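PDB 3IHT: S-adenosyl-L-methionine methyl transferase from Ruegeria pomeroyi DSS-3, which binds S-adenosylmethionine in a Rossmann-like fold and probably transfers its methyl group to an acceptor molecule. Local coordinates for residues Glu31-Gln36 / Leu142-Asp147; Pro158-Ala163 / Cys168-Arg173. All blocks are in the same frame, centred on the assembly; numbering follows the deposited sequence. Where two conformers were deposited one is given.

Contact 1 (Glu31-Gln36 / Leu142-Asp147); sequences EHAIAQ and LMVSSD
Ala33 lies against the side chains of Leu142 and Val144, two residues apart along strand 141-145 and so on the same face of the sheet. Its CB bond points at the strand, and the methyl meets Val144 CG2 at 3.7 Å and Leu142 CD1 at 3.8 Å. With only one carbon on the helix side, the backbone comes close as well: Leu142 CD1 is 3.7 Å from Ala33 CA. Leu142 CD1 also reaches Gln36 CB, one helical turn on, at 3.6 Å, so a single leucine branch is set against both residues. Val144 turns CG2 to the helix because that methyl stands anti to the carbonyl carbon, while CG1 is anti to the backbone N (chi1 175°). Gln36 suits the exposed border: its CB gives apolar contact, and CG, anti to the carbonyl carbon (chi1 -73°), lies 3.5 Å above the plane of the His32 ring, toward its rim. The contact has no hydrogen bond. The axes of helix segment 31-36 and strand segment 142-145 are 9.3 Å apart at closest and nearly antiparallel (173°). Strand 107-112 pairs with strand 141-145 on one side and sends Leu109 to Ala33 and Ile34, while helix 53-61 packs against Ile34.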
ATOM      1  N   GLU A  31      -3.728 -15.216  -7.176  1.00 16.69           N
ATOM      2  CA  GLU A  31      -3.068 -16.510  -7.266  1.00 17.53           C
ATOM      3  C   GLU A  31      -4.097 -17.636  -7.443  1.00 17.28           C
ATOM      4  O   GLU A  31      -3.934 -18.528  -8.288  1.00 16.90           O
ATOM      5  CB  GLU A  31      -2.135 -16.731  -6.070  1.00 17.75           C
ATOM      6  CG  GLU A  31      -0.862 -15.849  -6.166  1.00 18.82           C
ATOM      7  CD  GLU A  31       0.107 -16.008  -5.027  1.00 18.49           C
ATOM      8  OE1 GLU A  31      -0.006 -16.995  -4.288  1.00 21.46           O
ATOM      9  OE2 GLU A  31       0.975 -15.129  -4.837  1.00 19.28           O
ATOM     10  N   HIS A  32      -5.195 -17.529  -6.708  1.00 16.54           N
ATOM     11  CA  HIS A  32      -6.296 -18.475  -6.833  1.00 17.07           C
ATOM     12  C   HIS A  32      -6.892 -18.417  -8.251  1.00 16.77           C
ATOM     13  O   HIS A  32      -7.069 -19.450  -8.892  1.00 16.79           O
ATOM     14  CB  HIS A  32      -7.368 -18.170  -5.779  1.00 17.56           C
ATOM     15  CG  HIS A  32      -8.584 -19.039  -5.865  1.00 17.83           C
ATOM     16  ND1 HIS A  32      -8.549 -20.408  -5.671  1.00 18.69           N
ATOM     17  CD2 HIS A  32      -9.879 -18.729  -6.122  1.00 20.51           C
ATOM     18  CE1 HIS A  32      -9.769 -20.901  -5.817  1.00 20.53           C
ATOM     19  NE2 HIS A  32     -10.598 -19.900  -6.060  1.00 19.92           N
ATOM     20  N   ALA A  33      -7.172 -17.201  -8.721  1.00 16.35           N
ATOM     21  CA  ALA A  33      -7.805 -16.998 -10.031  1.00 16.76           C
ATOM     22  C   ALA A  33      -6.919 -17.496 -11.187  1.00 16.86           C
ATOM     23  O   ALA A  33      -7.423 -18.125 -12.124  1.00 16.85           O
ATOM     24  CB  ALA A  33      -8.227 -15.548 -10.240  1.00 16.49           C
ATOM     25  N   ILE A  34      -5.597 -17.271 -11.090  1.00 17.34           N
ATOM     26  CA  ILE A  34      -4.662 -17.775 -12.092  1.00 17.49           C
ATOM     27  C   ILE A  34      -4.722 -19.313 -12.146  1.00 18.02           C
ATOM     28  O   ILE A  34      -4.844 -19.919 -13.223  1.00 18.25           O
ATOM     29  CB  ILE A  34      -3.184 -17.285 -11.836  1.00 17.07           C
ATOM     30  CG1 ILE A  34      -3.075 -15.771 -12.072  1.00 18.36           C
ATOM     31  CG2 ILE A  34      -2.168 -18.110 -12.710  1.00 18.93           C
ATOM     32  CD1 ILE A  34      -1.813 -15.119 -11.419  1.00 18.49           C
ATOM     33  N   ALA A  35      -4.668 -19.955 -10.989  1.00 18.60           N
ATOM     34  CA  ALA A  35      -4.743 -21.416 -10.923  1.00 19.06           C
ATOM     35  C   ALA A  35      -6.044 -21.962 -11.507  1.00 19.13           C
ATOM     36  O   ALA A  35      -6.052 -22.959 -12.268  1.00 19.42           O
ATOM     37  CB  ALA A  35      -4.573 -21.891  -9.461  1.00 18.63           C
ATOM     38  N   GLN A  36      -7.131 -21.305 -11.144  1.00 19.89           N
ATOM     39  CA  GLN A  36      -8.477 -21.693 -11.559  1.00 20.27           C
ATOM     40  C   GLN A  36      -8.728 -21.469 -13.043  1.00 20.08           C
ATOM     41  O   GLN A  36      -9.695 -22.019 -13.576  1.00 20.98           O
ATOM     42  CB  GLN A  36      -9.516 -20.899 -10.780  1.00 20.72           C
ATOM     43  CG  GLN A  36      -9.641 -21.329  -9.339  1.00 23.09           C
ATOM     44  CD  GLN A  36     -10.368 -22.647  -9.221  1.00 27.84           C
ATOM     45  OE1 GLN A  36     -11.484 -22.794  -9.746  1.00 32.24           O
ATOM     46  NE2 GLN A  36      -9.744 -23.620  -8.561  1.00 26.38           N
ATOM     47  N   LEU A 142     -12.447 -15.715 -15.186  1.00 16.02           N
ATOM     48  CA  LEU A 142     -12.706 -15.112 -13.886  0.50 16.54           C
ATOM     49  C   LEU A 142     -12.462 -13.600 -13.928  1.00 16.38           C
ATOM     50  O   LEU A 142     -11.658 -13.098 -14.773  1.00 15.85           O
ATOM     51  CB  LEU A 142     -11.830 -15.764 -12.820  0.50 16.61           C
ATOM     52  CG  LEU A 142     -12.039 -17.260 -12.572  0.50 17.55           C
ATOM     53  CD1 LEU A 142     -11.070 -17.744 -11.492  0.50 16.85           C
ATOM     54  CD2 LEU A 142     -13.473 -17.563 -12.158  0.50 19.19           C
HETATM   55  N   MSE A 143     -13.174 -12.889 -13.048  1.00 16.42           N
HETATM   56  CA  MSE A 143     -13.057 -11.443 -12.879  1.00 16.36           C
HETATM   57  C   MSE A 143     -12.771 -11.193 -11.409  1.00 17.29           C
HETATM   58  O   MSE A 143     -13.513 -11.651 -10.536  1.00 17.74           O
HETATM   59  CB  MSE A 143     -14.333 -10.729 -13.396  1.00 17.04           C
HETATM   60  CG  MSE A 143     -14.142  -9.262 -13.703  1.00 18.79           C
HETATM   61 SE   MSE A 143     -14.185  -8.199 -12.094  0.75 18.84          SE
HETATM   62  CE  MSE A 143     -13.057  -6.796 -12.778  1.00 20.44           C
ATOM     63  N   VAL A 144     -11.649 -10.542 -11.108  1.00 16.61           N
ATOM     64  CA  VAL A 144     -11.267 -10.210  -9.725  1.00 16.82           C
ATOM     65  C   VAL A 144     -11.210  -8.686  -9.607  1.00 17.31           C
ATOM     66  O   VAL A 144     -10.574  -8.012 -10.430  1.00 17.90           O
ATOM     67  CB  VAL A 144      -9.905 -10.797  -9.350  1.00 16.79           C
ATOM     68  CG1 VAL A 144      -9.444 -10.360  -7.946  1.00 16.87           C
ATOM     69  CG2 VAL A 144      -9.922 -12.326  -9.499  1.00 16.81           C
ATOM     70  N   SER A 145     -11.897  -8.158  -8.601  1.00 17.12           N
ATOM     71  CA  SER A 145     -11.972  -6.715  -8.421  1.00 18.37           C
ATOM     72  C   SER A 145     -11.820  -6.318  -6.961  1.00 18.20           C
ATOM     73  O   SER A 145     -12.196  -7.040  -6.087  1.00 17.82           O
ATOM     74  CB  SER A 145     -13.339  -6.195  -8.891  1.00 19.37           C
ATOM     75  OG  SER A 145     -13.353  -4.746  -8.922  1.00 21.45           O
ATOM     76  N   SER A 146     -11.249  -5.133  -6.732  1.00 19.41           N
ATOM     77  CA  SER A 146     -11.201  -4.556  -5.410  1.00 20.42           C
ATOM     78  C   SER A 146     -12.452  -3.719  -5.115  1.00 22.60           C
ATOM     79  O   SER A 146     -12.543  -3.124  -4.041  1.00 23.62           O
ATOM     80  CB  SER A 146      -9.914  -3.738  -5.224  1.00 21.39           C
ATOM     81  OG  SER A 146      -9.648  -2.901  -6.335  1.00 24.13           O
ATOM     82  N   ASP A 147     -13.431  -3.719  -6.045  1.00 22.41           N
ATOM     83  CA  ASP A 147     -14.755  -3.119  -5.840  1.00 22.24           C
ATOM     84  C   ASP A 147     -15.840  -4.173  -6.111  1.00 21.53           C
ATOM     85  O   ASP A 147     -15.730  -4.917  -7.075  1.00 21.05           O
ATOM     86  CB  ASP A 147     -14.969  -2.004  -6.893  1.00 22.31           C
ATOM     87  CG  ASP A 147     -13.965  -0.821  -6.778  1.00 24.97           C
ATOM     88  OD1 ASP A 147     -14.056  -0.149  -5.732  1.00 26.42           O
ATOM     89  OD2 ASP A 147     -13.152  -0.565  -7.742  1.00 26.10           O
TER

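Contact 2 (Pro158-Ala163 / Cys168-Arg173); sequences PLPPGA and CFIYRR
Pro158 begins the connection between strands 155-157 and 169-172, the antiparallel pair that completes the mixed seven-stranded sheet of this Rossmann-like methyltransferase fold. Its CB bond points away from strand 169-172, and its part here is marginal: the carbonyl O is 4.5 Å from Ile170 CD1.

Leu159 does more. Its CB bond does not aim at the strand, but the branched end comes nearer, with CG anti to the carbonyl carbon (chi1 -66°). CD2 then lies 3.5 Å from Cys168 O and 4.1 Å from Ile170 CD1, the leucine and isoleucine side chains crossing obliquely. Leucine suits this spot because its CD2 packs on the end methyl of Ile170 while its side chain also touches Cys29 of helix 15-36. Cys29 touches Ile170 as well, which places this apolar cluster beneath the helix.

The CD methylene of Pro160 faces the end methyl CD1 of Ile170 at 3.7 Å; an extended isoleucine chain (chi2 172°) puts CD1 at the end that meets Pro160. On the helix side Pro160 touches His32.

Pro160 to Ala163 form a type II beta turn. Pro161 fits its second position, where the ring restrains phi, and Gly162 fits the third, where phi is positive (98°) and a side chain would collide with the carbonyl O of Pro161. This turn reverses the chain and brings it back toward strand 169-172, while Pro161 and Gly162 at its apex do not touch 168-173.

Ala163 ends the segment with its CB bond pointing toward the strand, its amide N donating to Pro160 O at 3.1 Å to close the turn.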
ATOM      1  N   PRO A 158     -16.895 -17.964  -3.804  1.00 16.34           N
ATOM      2  CA  PRO A 158     -16.330 -17.770  -2.483  1.00 16.37           C
ATOM      3  C   PRO A 158     -14.850 -17.457  -2.534  1.00 16.11           C
ATOM      4  O   PRO A 158     -14.124 -17.935  -3.442  1.00 15.23           O
ATOM      5  CB  PRO A 158     -16.523 -19.109  -1.781  1.00 17.60           C
ATOM      6  CG  PRO A 158     -17.095 -19.998  -2.729  1.00 18.37           C
ATOM      7  CD  PRO A 158     -17.336 -19.345  -4.032  1.00 18.07           C
ATOM      8  N   LEU A 159     -14.412 -16.657  -1.579  1.00 15.37           N
ATOM      9  CA  LEU A 159     -13.038 -16.232  -1.507  1.00 15.11           C
ATOM     10  C   LEU A 159     -12.127 -17.378  -1.026  1.00 16.02           C
ATOM     11  O   LEU A 159     -12.507 -18.174  -0.174  1.00 14.58           O
ATOM     12  CB  LEU A 159     -12.908 -15.062  -0.550  1.00 15.68           C
ATOM     13  CG  LEU A 159     -13.598 -13.769  -0.989  1.00 15.55           C
ATOM     14  CD1 LEU A 159     -13.461 -12.746   0.146  1.00 16.27           C
ATOM     15  CD2 LEU A 159     -12.989 -13.219  -2.305  1.00 16.88           C
ATOM     16  N   PRO A 160     -10.893 -17.408  -1.535  1.00 16.03           N
ATOM     17  CA  PRO A 160      -9.888 -18.362  -1.050  1.00 16.69           C
ATOM     18  C   PRO A 160      -9.225 -17.971   0.255  1.00 16.71           C
ATOM     19  O   PRO A 160      -9.260 -16.802   0.669  1.00 16.98           O
ATOM     20  CB  PRO A 160      -8.854 -18.346  -2.190  1.00 16.93           C
ATOM     21  CG  PRO A 160      -8.878 -16.937  -2.644  1.00 16.89           C
ATOM     22  CD  PRO A 160     -10.338 -16.519  -2.567  1.00 15.94           C
ATOM     23  N   PRO A 161      -8.536 -18.927   0.894  1.00 17.86           N
ATOM     24  CA  PRO A 161      -7.804 -18.645   2.111  1.00 19.37           C
ATOM     25  C   PRO A 161      -6.838 -17.484   1.921  1.00 20.32           C
ATOM     26  O   PRO A 161      -6.190 -17.340   0.845  1.00 20.18           O
ATOM     27  CB  PRO A 161      -7.039 -19.961   2.375  1.00 20.38           C
ATOM     28  CG  PRO A 161      -7.877 -21.010   1.751  1.00 19.19           C
ATOM     29  CD  PRO A 161      -8.389 -20.331   0.478  1.00 18.31           C
ATOM     30  N   GLY A 162      -6.794 -16.634   2.937  1.00 20.63           N
ATOM     31  CA  GLY A 162      -5.950 -15.458   2.951  1.00 21.69           C
ATOM     32  C   GLY A 162      -6.685 -14.180   2.559  1.00 20.94           C
ATOM     33  O   GLY A 162      -6.269 -13.067   2.923  1.00 22.66           O
ATOM     34  N   ALA A 163      -7.775 -14.303   1.815  1.00 19.68           N
ATOM     35  CA  ALA A 163      -8.523 -13.122   1.404  1.00 19.66           C
ATOM     36  C   ALA A 163      -9.362 -12.594   2.549  1.00 20.19           C
ATOM     37  O   ALA A 163      -9.656 -13.339   3.510  1.00 21.94           O
ATOM     38  CB  ALA A 163      -9.396 -13.434   0.158  1.00 19.03           C
ATOM     39  N   CYS A 168     -11.517  -7.801  -1.871  1.00 22.33           N
ATOM     40  CA  CYS A 168     -11.615  -8.260  -3.279  1.00 22.08           C
ATOM     41  C   CYS A 168     -12.841  -9.180  -3.457  1.00 19.67           C
ATOM     42  O   CYS A 168     -13.344  -9.792  -2.528  1.00 20.12           O
ATOM     43  CB  CYS A 168     -10.304  -8.951  -3.813  1.00 22.93           C
ATOM     44  SG  CYS A 168      -8.871  -7.843  -3.994  1.00 27.90           S
ATOM     45  N   PHE A 169     -13.319  -9.249  -4.693  1.00 18.80           N
ATOM     46  CA  PHE A 169     -14.488 -10.013  -5.090  1.00 17.45           C
ATOM     47  C   PHE A 169     -14.110 -10.815  -6.340  1.00 17.73           C
ATOM     48  O   PHE A 169     -13.362 -10.317  -7.204  1.00 17.71           O
ATOM     49  CB  PHE A 169     -15.649  -9.072  -5.433  1.00 17.33           C
ATOM     50  CG  PHE A 169     -16.079  -8.235  -4.279  1.00 15.68           C
ATOM     51  CD1 PHE A 169     -15.408  -7.063  -3.973  1.00 18.05           C
ATOM     52  CD2 PHE A 169     -17.158  -8.631  -3.500  1.00 19.83           C
ATOM     53  CE1 PHE A 169     -15.799  -6.286  -2.878  1.00 21.27           C
ATOM     54  CE2 PHE A 169     -17.565  -7.863  -2.413  1.00 23.34           C
ATOM     55  CZ  PHE A 169     -16.863  -6.704  -2.089  1.00 20.31           C
ATOM     56  N   ILE A 170     -14.616 -12.042  -6.420  1.00 16.75           N
ATOM     57  CA  ILE A 170     -14.296 -12.924  -7.550  1.00 16.24           C
ATOM     58  C   ILE A 170     -15.574 -13.371  -8.247  1.00 16.35           C
ATOM     59  O   ILE A 170     -16.513 -13.807  -7.597  1.00 16.68           O
ATOM     60  CB  ILE A 170     -13.513 -14.171  -7.125  1.00 16.20           C
ATOM     61  CG1 ILE A 170     -12.272 -13.795  -6.315  1.00 16.86           C
ATOM     62  CG2 ILE A 170     -13.164 -15.039  -8.400  1.00 16.67           C
ATOM     63  CD1 ILE A 170     -11.526 -15.036  -5.684  1.00 16.57           C
ATOM     64  N   TYR A 171     -15.601 -13.244  -9.578  1.00 15.82           N
ATOM     65  CA  TYR A 171     -16.744 -13.637 -10.372  1.00 15.38           C
ATOM     66  C   TYR A 171     -16.309 -14.548 -11.508  1.00 15.78           C
ATOM     67  O   TYR A 171     -15.159 -14.499 -11.948  1.00 16.27           O
ATOM     68  CB  TYR A 171     -17.466 -12.422 -10.931  1.00 15.51           C
ATOM     69  CG  TYR A 171     -17.832 -11.384  -9.902  1.00 15.06           C
ATOM     70  CD1 TYR A 171     -16.911 -10.413  -9.523  1.00 15.97           C
ATOM     71  CD2 TYR A 171     -19.085 -11.379  -9.287  1.00 13.66           C
ATOM     72  CE1 TYR A 171     -17.225  -9.459  -8.583  1.00 17.64           C
ATOM     73  CE2 TYR A 171     -19.387 -10.428  -8.332  1.00 14.90           C
ATOM     74  CZ  TYR A 171     -18.469  -9.475  -8.003  1.00 16.93           C
ATOM     75  OH  TYR A 171     -18.770  -8.526  -7.071  1.00 17.50           O
ATOM     76  N   ARG A 172     -17.225 -15.393 -11.977  1.00 15.81           N
ATOM     77  CA  ARG A 172     -16.899 -16.371 -13.018  1.00 16.34           C
ATOM     78  C   ARG A 172     -17.953 -16.404 -14.117  1.00 17.46           C
ATOM     79  O   ARG A 172     -19.150 -16.322 -13.833  1.00 17.37           O
ATOM     80  CB  ARG A 172     -16.804 -17.772 -12.401  1.00 16.67           C
ATOM     81  CG  ARG A 172     -16.488 -18.898 -13.412  1.00 17.40           C
ATOM     82  CD  ARG A 172     -16.120 -20.194 -12.690  1.00 21.75           C
ATOM     83  NE  ARG A 172     -17.241 -20.755 -11.947  1.00 21.98           N
ATOM     84  CZ  ARG A 172     -17.144 -21.691 -10.996  1.00 25.99           C
ATOM     85  NH1 ARG A 172     -15.962 -22.172 -10.636  1.00 26.64           N
ATOM     86  NH2 ARG A 172     -18.237 -22.121 -10.369  1.00 26.00           N
ATOM     87  N   ARG A 173     -17.515 -16.547 -15.366  1.00 17.72           N
ATOM     88  CA  ARG A 173     -18.443 -16.809 -16.466  1.00 19.73           C
ATOM     89  C   ARG A 173     -18.691 -18.307 -16.530  1.00 21.76           C
ATOM     90  O   ARG A 173     -17.791 -19.083 -16.861  1.00 21.23           O
ATOM     91  CB  ARG A 173     -17.889 -16.372 -17.808  1.00 19.57           C
ATOM     92  CG  ARG A 173     -18.927 -16.529 -18.889  1.00 20.74           C
ATOM     93  CD  ARG A 173     -18.461 -16.070 -20.254  1.00 23.00           C
ATOM     94  NE  ARG A 173     -19.416 -16.561 -21.267  1.00 22.34           N
ATOM     95  CZ  ARG A 173     -19.232 -16.515 -22.584  1.00 23.12           C
ATOM     96  NH1 ARG A 173     -18.144 -15.981 -23.115  1.00 21.59           N
ATOM     97  NH2 ARG A 173     -20.164 -17.020 -23.374  1.00 24.32           N
TER

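Overall arrangement
From the N terminus, helix 15-36 comes first, and its last turns enter contact 1. The chain then runs through strands 44-47, 67-71, 87-89 and 107-112 and their helices before strand 141-145 returns to close this loop of 105 residues. Contact 2 opens only afterwards and closes a short one, four residues lying between its segments, so the two follow in series and neither nest nor cross. They meet in the sheet, where strands 141-145 and 169-172 are antiparallel neighbours: Met143 N lies 2.8 Å from Tyr171 O, a probable hydrogen bond. Helix 15-36 also joins them, touching strand 141-145 and the 158-163 loop.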